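Long-range contacts in adenosine monophosphate-protein transferase vopS (Vibrio parahaemolyticus, PDB 3LET), which transfers AMP from ATP to a threonine of the host Rho GTPases RhoA, Rac and Cdc42, blocking their downstream signalling and so actin assembly in infected cells: residues A68-M73 with L94-V99; T76-N81 with Q119-F124; S192-Y197 with Y289-L294; H266-V271 with N308-I313. One frame throughout, in Å; residues are numbered along the deposited sequence.

Contact 1 of 4, residues A68-M73 with L94-V99; sequences AMTEVM and LAVRVV
Helices 68-73 and 94-99 cross steeply, their axes 9.1 Å apart at closest approach and their directions 124° apart, with T70 and A95 nearest by backbone, 5.8 Å between their CA atoms. V99 and T70 bury the most surface, and V99 uses both methyls. Its CG1 rests on the CB of M69 at 3.7 Å, while its CG2 lies 3.9 Å from both T70 OG1 and M69 CB, with M73 CG more loosely at 4.4 Å. M69 touches with the root of its side chain; beyond CB the chain bends at chi2 and chi3. T70 meets the other helix with both of its branches. Its CG2, set anti to the backbone N, reaches A95 CB and V96 CG2, each at 4.1 Å. Its hydroxyl, placed beside the backbone N (chi1 -63°), turns back to hydrogen-bond the carbonyl of E66 in its own helix, so that toward V96 and V99 the oxygen makes van der Waals contact. The small A95 probably helps the helices come close at this point. No hydrogen bond joins the two segments, so the crossing is held by apolar contact within the all-helical N-terminal region. Helix 113-139 closes one flank, where M120 touches M69 and M73 and F124 also meets M73; helix 39-45 covers M69 through L43.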
loop_
_atom_site.group_PDB
_atom_site.type_symbol
_atom_site.label_atom_id
_atom_site.label_comp_id
_atom_site.label_asym_id
_atom_site.label_seq_id
_atom_site.Cartn_x
_atom_site.Cartn_y
_atom_site.Cartn_z
ATOM N N ALA A 68 -21.557 -9.574 1.682
ATOM C CA ALA A 68 -22.058 -9.862 0.331
ATOM C C ALA A 68 -21.580 -8.787 -0.648
ATOM O O ALA A 68 -21.161 -9.090 -1.780
ATOM C CB ALA A 68 -23.614 -9.937 0.300
ATOM N N MET A 69 -21.624 -7.530 -0.221
ATOM C CA MET A 69 -21.071 -6.442 -1.056
ATOM C C MET A 69 -19.596 -6.631 -1.358
ATOM O O MET A 69 -19.138 -6.412 -2.501
ATOM C CB MET A 69 -21.253 -5.125 -0.349
ATOM C CG MET A 69 -22.723 -4.866 -0.242
ATOM S SD MET A 69 -23.120 -3.904 -1.642
ATOM C CE MET A 69 -23.122 -2.389 -0.688
ATOM N N THR A 70 -18.852 -7.052 -0.349
ATOM C CA THR A 70 -17.414 -7.283 -0.537
ATOM C C THR A 70 -17.188 -8.369 -1.574
ATOM O O THR A 70 -16.364 -8.216 -2.487
ATOM C CB THR A 70 -16.746 -7.712 0.779
ATOM O OG1 THR A 70 -16.877 -6.652 1.722
ATOM C CG2 THR A 70 -15.225 -8.007 0.572
ATOM N N GLU A 71 -17.892 -9.485 -1.430
ATOM C CA GLU A 71 -17.778 -10.598 -2.392
ATOM C C GLU A 71 -18.158 -10.156 -3.800
ATOM O O GLU A 71 -17.468 -10.474 -4.748
ATOM C CB GLU A 71 -18.662 -11.779 -1.975
ATOM C CG GLU A 71 -18.079 -12.461 -0.730
ATOM C CD GLU A 71 -19.041 -13.430 -0.094
ATOM O OE1 GLU A 71 -20.007 -13.821 -0.760
ATOM O OE2 GLU A 71 -18.808 -13.795 1.072
ATOM N N VAL A 72 -19.243 -9.404 -3.945
ATOM C CA VAL A 72 -19.605 -8.924 -5.282
ATOM C C VAL A 72 -18.454 -8.073 -5.817
ATOM O O VAL A 72 -18.052 -8.209 -6.976
ATOM C CB VAL A 72 -20.890 -8.088 -5.274
ATOM C CG1 VAL A 72 -21.097 -7.425 -6.636
ATOM C CG2 VAL A 72 -22.082 -8.986 -4.939
ATOM N N MET A 73 -17.946 -7.180 -4.981
ATOM C CA MET A 73 -16.945 -6.221 -5.462
ATOM C C MET A 73 -15.658 -6.944 -5.901
ATOM O O MET A 73 -14.999 -6.536 -6.850
ATOM C CB MET A 73 -16.620 -5.185 -4.381
ATOM C CG MET A 73 -17.672 -4.080 -4.226
ATOM S SD MET A 73 -18.259 -3.350 -5.787
ATOM C CE MET A 73 -16.793 -2.548 -6.406
ATOM N N LEU A 94 -8.952 -3.698 1.077
ATOM C CA LEU A 94 -9.393 -2.460 0.460
ATOM C C LEU A 94 -10.892 -2.537 0.204
ATOM O O LEU A 94 -11.616 -1.597 0.430
ATOM C CB LEU A 94 -8.654 -2.223 -0.892
ATOM C CG LEU A 94 -9.077 -0.939 -1.617
ATOM C CD1 LEU A 94 -8.992 0.285 -0.720
ATOM C CD2 LEU A 94 -8.209 -0.720 -2.870
ATOM N N ALA A 95 -11.331 -3.663 -0.324
ATOM C CA ALA A 95 -12.734 -3.833 -0.701
ATOM C C ALA A 95 -13.623 -3.622 0.544
ATOM O O ALA A 95 -14.655 -2.949 0.491
ATOM C CB ALA A 95 -12.931 -5.233 -1.290
ATOM N N VAL A 96 -13.215 -4.202 1.667
ATOM C CA VAL A 96 -13.974 -4.040 2.916
ATOM C C VAL A 96 -14.104 -2.592 3.331
ATOM O O VAL A 96 -15.185 -2.158 3.768
ATOM C CB VAL A 96 -13.299 -4.807 4.083
ATOM C CG1 VAL A 96 -14.015 -4.507 5.389
ATOM C CG2 VAL A 96 -13.319 -6.308 3.777
ATOM N N ARG A 97 -13.012 -1.823 3.208
ATOM C CA ARG A 97 -13.052 -0.403 3.622
ATOM C C ARG A 97 -13.895 0.459 2.680
ATOM O O ARG A 97 -14.592 1.378 3.130
ATOM C CB ARG A 97 -11.629 0.196 3.694
ATOM C CG ARG A 97 -10.748 -0.432 4.743
ATOM C CD ARG A 97 -11.428 -0.499 6.098
ATOM N NE ARG A 97 -11.548 0.813 6.728
ATOM C CZ ARG A 97 -10.724 1.288 7.660
ATOM N NH1 ARG A 97 -9.694 0.566 8.085
ATOM N NH2 ARG A 97 -10.935 2.495 8.171
ATOM N N VAL A 98 -13.843 0.165 1.380
ATOM C CA VAL A 98 -14.642 0.898 0.405
ATOM C C VAL A 98 -16.118 0.594 0.646
ATOM O O VAL A 98 -16.961 1.492 0.615
ATOM C CB VAL A 98 -14.183 0.545 -1.030
ATOM C CG1 VAL A 98 -15.211 0.959 -2.100
ATOM C CG2 VAL A 98 -12.808 1.241 -1.298
ATOM N N VAL A 99 -16.424 -0.668 0.915
ATOM C CA VAL A 99 -17.828 -1.062 1.206
ATOM C C VAL A 99 -18.330 -0.371 2.465
ATOM O O VAL A 99 -19.471 0.109 2.532
ATOM C CB VAL A 99 -17.955 -2.590 1.394
ATOM C CG1 VAL A 99 -19.343 -2.961 2.037
ATOM C CG2 VAL A 99 -17.803 -3.266 0.071
#

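Contact 2 of 4, residues T76-N81 with Q119-F124; sequences TDSGKN and QMQAVF
S78, F124 and Q121 bury the most surface here, followed by T76. S78 sits against the root of F124: its OG is 3.2 Å from F124 CB, lies at the edge of the ring, near the ring plane, and gives T76 OG1 a weak hydrogen bond of 3.4 Å. The backbone N of G79 approaches the same edge, 3.7 Å from F124 CD2, so the phenyl rim borders the first turn of helix 77-86. Q121 stretches out beyond CG (chi2 177°) and passes obliquely across T76, its CD 3.6 Å from T76 CG2 and its OE1 3.5 Å from T76 CB. The T76 hydroxyl, as N-cap, accepts from G79 N at 3.0 Å and is also bonded to the carbonyl of M73. Q121 OE1 accepts from two waters, one of which takes the N-H of D77 and the other, 2.7 Å from OE1, that of S78; NE2 bonds weakly to I117 O. T76 thus caps one N-H of the helix start, while Q121 reaches two more through water, which places a carbonyl oxygen where the helix dipole would probably favour it; the aromatic ring and threonine methyl supply the apolar part of this joint with helix 113-139.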
loop_
_atom_site.group_PDB
_atom_site.type_symbol
_atom_site.label_atom_id
_atom_site.label_comp_id
_atom_site.label_asym_id
_atom_site.label_seq_id
_atom_site.Cartn_x
_atom_site.Cartn_y
_atom_site.Cartn_z
ATOM N N THR A 76 -15.909 -8.082 -9.542
ATOM C CA THR A 76 -16.102 -7.107 -10.641
ATOM C C THR A 76 -14.822 -6.996 -11.466
ATOM O O THR A 76 -13.737 -7.388 -11.010
ATOM C CB THR A 76 -16.459 -5.695 -10.124
ATOM O OG1 THR A 76 -15.407 -5.203 -9.294
ATOM C CG2 THR A 76 -17.775 -5.716 -9.303
ATOM N N ASP A 77 -14.933 -6.458 -12.676
ATOM C CA ASP A 77 -13.745 -6.252 -13.486
ATOM C C ASP A 77 -12.705 -5.415 -12.728
ATOM O O ASP A 77 -11.511 -5.754 -12.724
ATOM C CB ASP A 77 -14.112 -5.562 -14.800
ATOM C CG ASP A 77 -14.710 -6.525 -15.807
ATOM O OD1 ASP A 77 -14.950 -7.701 -15.432
ATOM O OD2 ASP A 77 -14.927 -6.111 -16.969
ATOM N N SER A 78 -13.117 -4.314 -12.102
ATOM C CA SER A 78 -12.124 -3.486 -11.386
ATOM C C SER A 78 -11.562 -4.216 -10.172
ATOM O O SER A 78 -10.391 -4.074 -9.847
ATOM C CB SER A 78 -12.694 -2.124 -10.965
ATOM O OG SER A 78 -13.861 -2.274 -10.193
ATOM N N GLY A 79 -12.378 -5.039 -9.520
ATOM C CA GLY A 79 -11.874 -5.808 -8.401
ATOM C C GLY A 79 -10.810 -6.799 -8.850
ATOM O O GLY A 79 -9.803 -7.002 -8.174
ATOM N N LYS A 80 -11.018 -7.432 -9.998
ATOM C CA LYS A 80 -9.988 -8.310 -10.554
ATOM C C LYS A 80 -8.745 -7.535 -11.002
ATOM O O LYS A 80 -7.641 -8.030 -10.862
ATOM C CB LYS A 80 -10.569 -9.095 -11.733
ATOM C CG LYS A 80 -11.584 -10.155 -11.258
ATOM C CD LYS A 80 -12.210 -10.841 -12.477
ATOM C CE LYS A 80 -13.252 -11.859 -12.072
ATOM N NZ LYS A 80 -14.047 -12.239 -13.306
ATOM N N ASN A 81 -8.933 -6.333 -11.529
ATOM C CA ASN A 81 -7.799 -5.495 -11.927
ATOM C C ASN A 81 -6.927 -5.178 -10.691
ATOM O O ASN A 81 -5.719 -5.212 -10.772
ATOM C CB ASN A 81 -8.277 -4.187 -12.549
ATOM C CG ASN A 81 -8.941 -4.374 -13.900
ATOM O OD1 ASN A 81 -8.779 -5.408 -14.551
ATOM N ND2 ASN A 81 -9.693 -3.360 -14.332
ATOM N N GLN A 119 -21.350 2.494 -8.071
ATOM C CA GLN A 119 -20.541 3.577 -7.534
ATOM C C GLN A 119 -19.201 3.063 -7.038
ATOM O O GLN A 119 -18.179 3.704 -7.246
ATOM C CB GLN A 119 -21.273 4.307 -6.408
ATOM C CG GLN A 119 -22.494 5.076 -6.914
ATOM C CD GLN A 119 -23.384 5.570 -5.802
ATOM O OE1 GLN A 119 -23.618 4.868 -4.823
ATOM N NE2 GLN A 119 -23.895 6.787 -5.951
ATOM N N MET A 120 -19.209 1.916 -6.371
ATOM C CA MET A 120 -17.965 1.357 -5.850
ATOM C C MET A 120 -17.041 0.852 -6.966
ATOM O O MET A 120 -15.817 0.863 -6.825
ATOM C CB MET A 120 -18.252 0.280 -4.815
ATOM C CG MET A 120 -18.779 0.894 -3.526
ATOM S SD MET A 120 -19.014 -0.290 -2.213
ATOM C CE MET A 120 -20.171 -1.424 -2.959
ATOM N N GLN A 121 -17.599 0.408 -8.084
ATOM C CA GLN A 121 -16.729 0.075 -9.220
ATOM C C GLN A 121 -16.044 1.314 -9.747
ATOM O O GLN A 121 -14.895 1.238 -10.202
ATOM C CB GLN A 121 -17.507 -0.613 -10.345
ATOM C CG GLN A 121 -17.884 -2.042 -9.981
ATOM C CD GLN A 121 -18.713 -2.720 -11.048
ATOM O OE1 GLN A 121 -18.183 -3.283 -12.017
ATOM N NE2 GLN A 121 -20.024 -2.651 -10.892
ATOM N N ALA A 122 -16.718 2.462 -9.717
ATOM C CA ALA A 122 -16.029 3.690 -10.125
ATOM C C ALA A 122 -14.916 4.048 -9.128
ATOM O O ALA A 122 -13.845 4.505 -9.527
ATOM C CB ALA A 122 -17.034 4.858 -10.292
ATOM N N VAL A 123 -15.145 3.824 -7.830
ATOM C CA VAL A 123 -14.106 4.092 -6.837
ATOM C C VAL A 123 -12.903 3.186 -7.119
ATOM O O VAL A 123 -11.787 3.658 -7.164
ATOM C CB VAL A 123 -14.612 3.868 -5.390
ATOM C CG1 VAL A 123 -13.442 3.888 -4.389
ATOM C CG2 VAL A 123 -15.672 4.926 -5.024
ATOM N N PHE A 124 -13.145 1.901 -7.344
ATOM C CA PHE A 124 -12.058 0.936 -7.656
ATOM C C PHE A 124 -11.336 1.339 -8.942
ATOM O O PHE A 124 -10.096 1.270 -9.021
ATOM C CB PHE A 124 -12.630 -0.481 -7.879
ATOM C CG PHE A 124 -12.796 -1.313 -6.624
ATOM C CD1 PHE A 124 -12.716 -0.754 -5.363
ATOM C CD2 PHE A 124 -13.050 -2.675 -6.730
ATOM C CE1 PHE A 124 -12.879 -1.518 -4.236
ATOM C CE2 PHE A 124 -13.232 -3.448 -5.596
ATOM C CZ PHE A 124 -13.151 -2.859 -4.346
HETATM O O HOH W 1 -17.684 -5.769 -13.483
HETATM O O HOH W 2 -15.601 -2.839 -12.465
#

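Contact 3 of 4, residues S192-Y197 with Y289-L294; sequences SLLKEY and YAIAEL
L194 is the first residue of 192-197 to meet 289-294, and it does so chiefly through CD1. With CG anti to the backbone N (chi1 179°), the branch swings across to the other helix, and CD1 settles among three side chains spaced over about one turn: L294 CD1 at 3.7 Å, I291 CG1 at 3.8 Å and A290 CB at 3.9 Å. The leucines L194 and L294 meet at about a right angle, whereas L194 and I291 run past each other in opposite directions. A172 of helix 168-179 also touches L194. The Fic motif runs into the first turns of helix 281-295, and its G280, N281, G282 and R286 probably bind ATP, as in related Fic enzymes; A290 lies one turn beyond R286, their side chains about 6 Å apart. Segment 192-197 packs on the later turns of that helix, at 40° to 289-294 and with 9.8 Å between the segment axes. Further along, Y197 lays its CB against I291 CD1 at 3.5 Å. Its ring then leads away from the partner helix toward L213 of helix 207-217, which I291 touches too. At the backbone of Y197 the carbonyl oxygen lies 3.8 Å from I291 CG2 and accepts a hydrogen bond from R295, a polar link beside the apolar contacts.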
loop_
_atom_site.group_PDB
_atom_site.type_symbol
_atom_site.label_atom_id
_atom_site.label_comp_id
_atom_site.label_asym_id
_atom_site.label_seq_id
_atom_site.Cartn_x
_atom_site.Cartn_y
_atom_site.Cartn_z
ATOM N N SER A 192 22.012 4.184 14.272
ATOM C CA SER A 192 22.056 2.803 14.781
ATOM C C SER A 192 21.367 1.824 13.835
ATOM O O SER A 192 21.884 0.730 13.600
ATOM C CB SER A 192 21.385 2.671 16.155
ATOM O OG SER A 192 21.876 3.645 17.059
ATOM N N LEU A 193 20.203 2.206 13.313
ATOM C CA LEU A 193 19.449 1.310 12.432
ATOM C C LEU A 193 20.215 1.076 11.144
ATOM O O LEU A 193 20.219 -0.017 10.592
ATOM C CB LEU A 193 18.036 1.846 12.131
ATOM C CG LEU A 193 17.018 1.702 13.276
ATOM C CD1 LEU A 193 15.727 2.475 12.977
ATOM C CD2 LEU A 193 16.700 0.228 13.541
ATOM N N LEU A 194 20.888 2.102 10.662
ATOM C CA LEU A 194 21.600 1.961 9.409
ATOM C C LEU A 194 22.764 0.965 9.594
ATOM O O LEU A 194 22.995 0.078 8.749
ATOM C CB LEU A 194 22.139 3.311 8.963
ATOM C CG LEU A 194 22.941 3.288 7.666
ATOM C CD1 LEU A 194 22.148 2.736 6.481
ATOM C CD2 LEU A 194 23.402 4.724 7.381
ATOM N N LYS A 195 23.501 1.108 10.683
ATOM C CA LYS A 195 24.602 0.180 10.948
ATOM C C LYS A 195 24.078 -1.229 11.104
ATOM O O LYS A 195 24.670 -2.203 10.616
ATOM C CB LYS A 195 25.343 0.579 12.231
ATOM C CG LYS A 195 26.098 1.906 12.100
ATOM C CD LYS A 195 26.929 2.143 13.366
ATOM C CE LYS A 195 27.215 3.601 13.601
ATOM N NZ LYS A 195 28.186 4.138 12.626
ATOM N N GLU A 196 22.981 -1.336 11.837
ATOM C CA GLU A 196 22.355 -2.635 12.073
ATOM C C GLU A 196 21.934 -3.344 10.766
ATOM O O GLU A 196 22.268 -4.508 10.550
ATOM C CB GLU A 196 21.153 -2.457 13.009
ATOM C CG GLU A 196 20.482 -3.779 13.378
ATOM C CD GLU A 196 19.330 -3.599 14.361
ATOM O OE1 GLU A 196 19.261 -2.556 15.043
ATOM O OE2 GLU A 196 18.496 -4.511 14.465
ATOM N N TYR A 197 21.196 -2.657 9.894
ATOM C CA TYR A 197 20.793 -3.281 8.628
ATOM C C TYR A 197 21.932 -3.391 7.604
ATOM O O TYR A 197 21.873 -4.181 6.667
ATOM C CB TYR A 197 19.584 -2.553 8.019
ATOM C CG TYR A 197 18.311 -3.006 8.705
ATOM C CD1 TYR A 197 18.041 -2.631 10.019
ATOM C CD2 TYR A 197 17.415 -3.852 8.065
ATOM C CE1 TYR A 197 16.890 -3.068 10.670
ATOM C CE2 TYR A 197 16.243 -4.293 8.706
ATOM C CZ TYR A 197 15.989 -3.888 10.006
ATOM O OH TYR A 197 14.841 -4.314 10.659
ATOM N N TYR A 289 17.745 3.082 0.312
ATOM C CA TYR A 289 18.755 3.442 -0.685
ATOM C C TYR A 289 20.135 3.275 -0.050
ATOM O O TYR A 289 21.022 2.649 -0.651
ATOM C CB TYR A 289 18.572 4.902 -1.124
ATOM C CG TYR A 289 19.693 5.391 -2.043
ATOM C CD1 TYR A 289 19.703 5.043 -3.401
ATOM C CD2 TYR A 289 20.720 6.200 -1.548
ATOM C CE1 TYR A 289 20.708 5.490 -4.260
ATOM C CE2 TYR A 289 21.764 6.655 -2.411
ATOM C CZ TYR A 289 21.739 6.298 -3.748
ATOM O OH TYR A 289 22.766 6.731 -4.574
ATOM N N ALA A 290 20.314 3.856 1.144
ATOM C CA ALA A 290 21.604 3.792 1.849
ATOM C C ALA A 290 21.993 2.362 2.181
ATOM O O ALA A 290 23.142 1.985 2.027
ATOM C CB ALA A 290 21.583 4.623 3.131
ATOM N N ILE A 291 21.062 1.558 2.674
ATOM C CA ILE A 291 21.410 0.183 2.997
ATOM C C ILE A 291 21.849 -0.548 1.736
ATOM O O ILE A 291 22.848 -1.269 1.753
ATOM C CB ILE A 291 20.231 -0.563 3.620
ATOM C CG1 ILE A 291 19.871 0.059 4.980
ATOM C CG2 ILE A 291 20.545 -2.058 3.772
ATOM C CD1 ILE A 291 18.461 -0.404 5.469
ATOM N N ALA A 292 21.100 -0.379 0.649
ATOM C CA ALA A 292 21.467 -1.044 -0.616
ATOM C C ALA A 292 22.868 -0.599 -1.049
ATOM O O ALA A 292 23.699 -1.407 -1.470
ATOM C CB ALA A 292 20.439 -0.744 -1.733
ATOM N N GLU A 293 23.138 0.688 -0.916
ATOM C CA GLU A 293 24.442 1.218 -1.326
ATOM C C GLU A 293 25.555 0.601 -0.491
ATOM O O GLU A 293 26.624 0.238 -1.016
ATOM C CB GLU A 293 24.492 2.727 -1.142
ATOM C CG GLU A 293 23.704 3.506 -2.169
ATOM C CD GLU A 293 24.414 3.513 -3.512
ATOM O OE1 GLU A 293 25.395 4.273 -3.668
ATOM O OE2 GLU A 293 23.997 2.749 -4.397
ATOM N N LEU A 294 25.324 0.520 0.815
ATOM C CA LEU A 294 26.382 0.080 1.729
ATOM C C LEU A 294 26.656 -1.394 1.485
ATOM O O LEU A 294 27.809 -1.825 1.488
ATOM C CB LEU A 294 26.009 0.346 3.190
ATOM C CG LEU A 294 25.934 1.821 3.575
ATOM C CD1 LEU A 294 25.488 1.968 5.009
ATOM C CD2 LEU A 294 27.289 2.549 3.366
#

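Contact 4 of 4, residues H266-V271 with N308-I313; sequences HLFAGV and NSLHGI
Within the Fido domain, helix 260-274 packs against the C-terminal end of helix 304-311, close to the probable ATP site: the F268 side chain is about 4 Å from that of R286, which it touches. In F268 a chi1 of 174° swings the ring away from the backbone N and out to the other segment. There CD2 lies 3.8 Å from L310 CB, the two side chains meeting at about a right angle, and CE2 lies 3.7 Å from H311 CD2. The phenyl and imidazole rings approach rim to rim, planes 25° apart, neither stacked over the other. A269 makes the backbone approach close, its CA 4.3 Å from H311 CA and its CB 3.3 Å from the carbonyl oxygen of L310. H311 is held from its own side: ND1 accepts the N-H of I313 in the ring plane at 3.1 Å (N-H...ND1 angle 163°), just past G312, whose positive phi marks the end of the helix. No hydrogen bond crosses the contact; L310 O is taken by H137 and H311 ND1 by I313 N. The bond to I313 helps to fix the imidazole rotation, brings CD2 to F268 and implies that ND1 is unprotonated.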
loop_
_atom_site.group_PDB
_atom_site.type_symbol
_atom_site.label_atom_id
_atom_site.label_comp_id
_atom_site.label_asym_id
_atom_site.label_seq_id
_atom_site.Cartn_x
_atom_site.Cartn_y
_atom_site.Cartn_z
ATOM N N HIS A 266 15.940 1.783 -7.078
ATOM C CA HIS A 266 14.645 1.145 -7.312
ATOM C C HIS A 266 13.861 1.031 -6.014
ATOM O O HIS A 266 12.645 1.157 -6.013
ATOM C CB HIS A 266 14.818 -0.243 -7.924
ATOM C CG HIS A 266 15.226 -0.210 -9.362
ATOM N ND1 HIS A 266 14.312 -0.060 -10.381
ATOM C CD2 HIS A 266 16.444 -0.286 -9.951
ATOM C CE1 HIS A 266 14.949 -0.056 -11.543
ATOM N NE2 HIS A 266 16.242 -0.195 -11.312
ATOM N N LEU A 267 14.550 0.791 -4.904
ATOM C CA LEU A 267 13.849 0.760 -3.620
ATOM C C LEU A 267 13.343 2.134 -3.208
ATOM O O LEU A 267 12.217 2.279 -2.751
ATOM C CB LEU A 267 14.754 0.169 -2.535
ATOM C CG LEU A 267 15.054 -1.328 -2.782
ATOM C CD1 LEU A 267 16.063 -1.774 -1.721
ATOM C CD2 LEU A 267 13.769 -2.196 -2.717
ATOM N N PHE A 268 14.187 3.138 -3.366
ATOM C CA PHE A 268 13.817 4.529 -3.077
ATOM C C PHE A 268 12.594 4.929 -3.910
ATOM O O PHE A 268 11.624 5.496 -3.395
ATOM C CB PHE A 268 15.026 5.436 -3.414
ATOM C CG PHE A 268 14.736 6.914 -3.302
ATOM C CD1 PHE A 268 15.096 7.628 -2.152
ATOM C CD2 PHE A 268 14.122 7.590 -4.358
ATOM C CE1 PHE A 268 14.836 8.948 -2.037
ATOM C CE2 PHE A 268 13.864 8.935 -4.255
ATOM C CZ PHE A 268 14.207 9.623 -3.082
ATOM N N ALA A 269 12.637 4.644 -5.210
ATOM C CA ALA A 269 11.541 5.005 -6.110
ATOM C C ALA A 269 10.256 4.297 -5.699
ATOM O O ALA A 269 9.166 4.876 -5.731
ATOM C CB ALA A 269 11.898 4.611 -7.585
ATOM N N GLY A 270 10.375 3.019 -5.376
ATOM C CA GLY A 270 9.209 2.220 -5.037
ATOM C C GLY A 270 8.522 2.673 -3.773
ATOM O O GLY A 270 7.284 2.760 -3.708
ATOM N N VAL A 271 9.295 2.915 -2.725
ATOM C CA VAL A 271 8.696 3.322 -1.456
ATOM C C VAL A 271 8.007 4.675 -1.592
ATOM O O VAL A 271 6.878 4.856 -1.168
ATOM C CB VAL A 271 9.754 3.464 -0.335
ATOM C CG1 VAL A 271 9.084 4.027 0.944
ATOM C CG2 VAL A 271 10.397 2.127 -0.074
ATOM N N ASN A 308 13.814 13.348 -7.367
ATOM C CA ASN A 308 12.564 13.689 -8.021
ATOM C C ASN A 308 12.338 12.852 -9.270
ATOM O O ASN A 308 11.226 12.393 -9.512
ATOM C CB ASN A 308 12.506 15.181 -8.339
ATOM C CG ASN A 308 12.400 16.022 -7.087
ATOM O OD1 ASN A 308 11.860 15.571 -6.076
ATOM N ND2 ASN A 308 12.933 17.236 -7.135
ATOM N N SER A 309 13.391 12.625 -10.043
ATOM C CA SER A 309 13.320 11.724 -11.196
ATOM C C SER A 309 12.979 10.293 -10.840
ATOM O O SER A 309 12.346 9.596 -11.632
ATOM C CB SER A 309 14.653 11.693 -11.935
ATOM O OG SER A 309 14.755 12.808 -12.773
ATOM N N LEU A 310 13.424 9.831 -9.676
ATOM C CA LEU A 310 13.158 8.444 -9.285
ATOM C C LEU A 310 11.726 8.262 -8.825
ATOM O O LEU A 310 11.031 7.355 -9.298
ATOM C CB LEU A 310 14.122 7.983 -8.162
ATOM C CG LEU A 310 15.561 7.829 -8.654
ATOM C CD1 LEU A 310 16.492 7.732 -7.446
ATOM C CD2 LEU A 310 15.751 6.612 -9.574
ATOM N N HIS A 311 11.272 9.089 -7.891
ATOM C CA HIS A 311 9.952 8.781 -7.307
ATOM C C HIS A 311 8.832 9.357 -8.162
ATOM O O HIS A 311 7.716 8.863 -8.126
ATOM C CB HIS A 311 9.825 9.215 -5.839
ATOM C CG HIS A 311 10.129 10.659 -5.571
ATOM N ND1 HIS A 311 9.421 11.691 -6.138
ATOM C CD2 HIS A 311 11.005 11.233 -4.709
ATOM C CE1 HIS A 311 9.875 12.845 -5.673
ATOM N NE2 HIS A 311 10.837 12.594 -4.804
ATOM N N GLY A 312 9.156 10.363 -8.961
ATOM C CA GLY A 312 8.212 10.916 -9.927
ATOM C C GLY A 312 7.037 11.694 -9.368
ATOM O O GLY A 312 6.098 12.015 -10.100
ATOM N N ILE A 313 7.067 11.983 -8.073
ATOM C CA ILE A 313 5.975 12.680 -7.419
ATOM C C ILE A 313 6.100 14.169 -7.708
ATOM O O ILE A 313 7.163 14.744 -7.544
ATOM C CB ILE A 313 5.998 12.456 -5.897
ATOM C CG1 ILE A 313 5.990 10.954 -5.575
ATOM C CG2 ILE A 313 4.827 13.166 -5.238
ATOM C CD1 ILE A 313 4.887 10.179 -6.294
#

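All four are largely buried helix packings, in two groups. Contacts 1 and 2 share the N-terminal region, their centres 10 Å apart, and interlock through M73, whose CE packs on M120 and F124, and through M120 against V99. Contact 1 has no hydrogen bond across it, whereas contact 2, at a helix start, admits two bridging waters. Contacts 3 and 4 lie near the probable ATP site, centres 18 Å apart, and meet where Y289 CB packs on F268 CB; helix 281-295 belongs to contact 3 and touches contact 4 through R286 on F268. Contact 3 is almost purely aliphatic; contact 4, at a helix end, adds an aromatic pair. The centres of contacts 1 and 3 are about 39 Å apart.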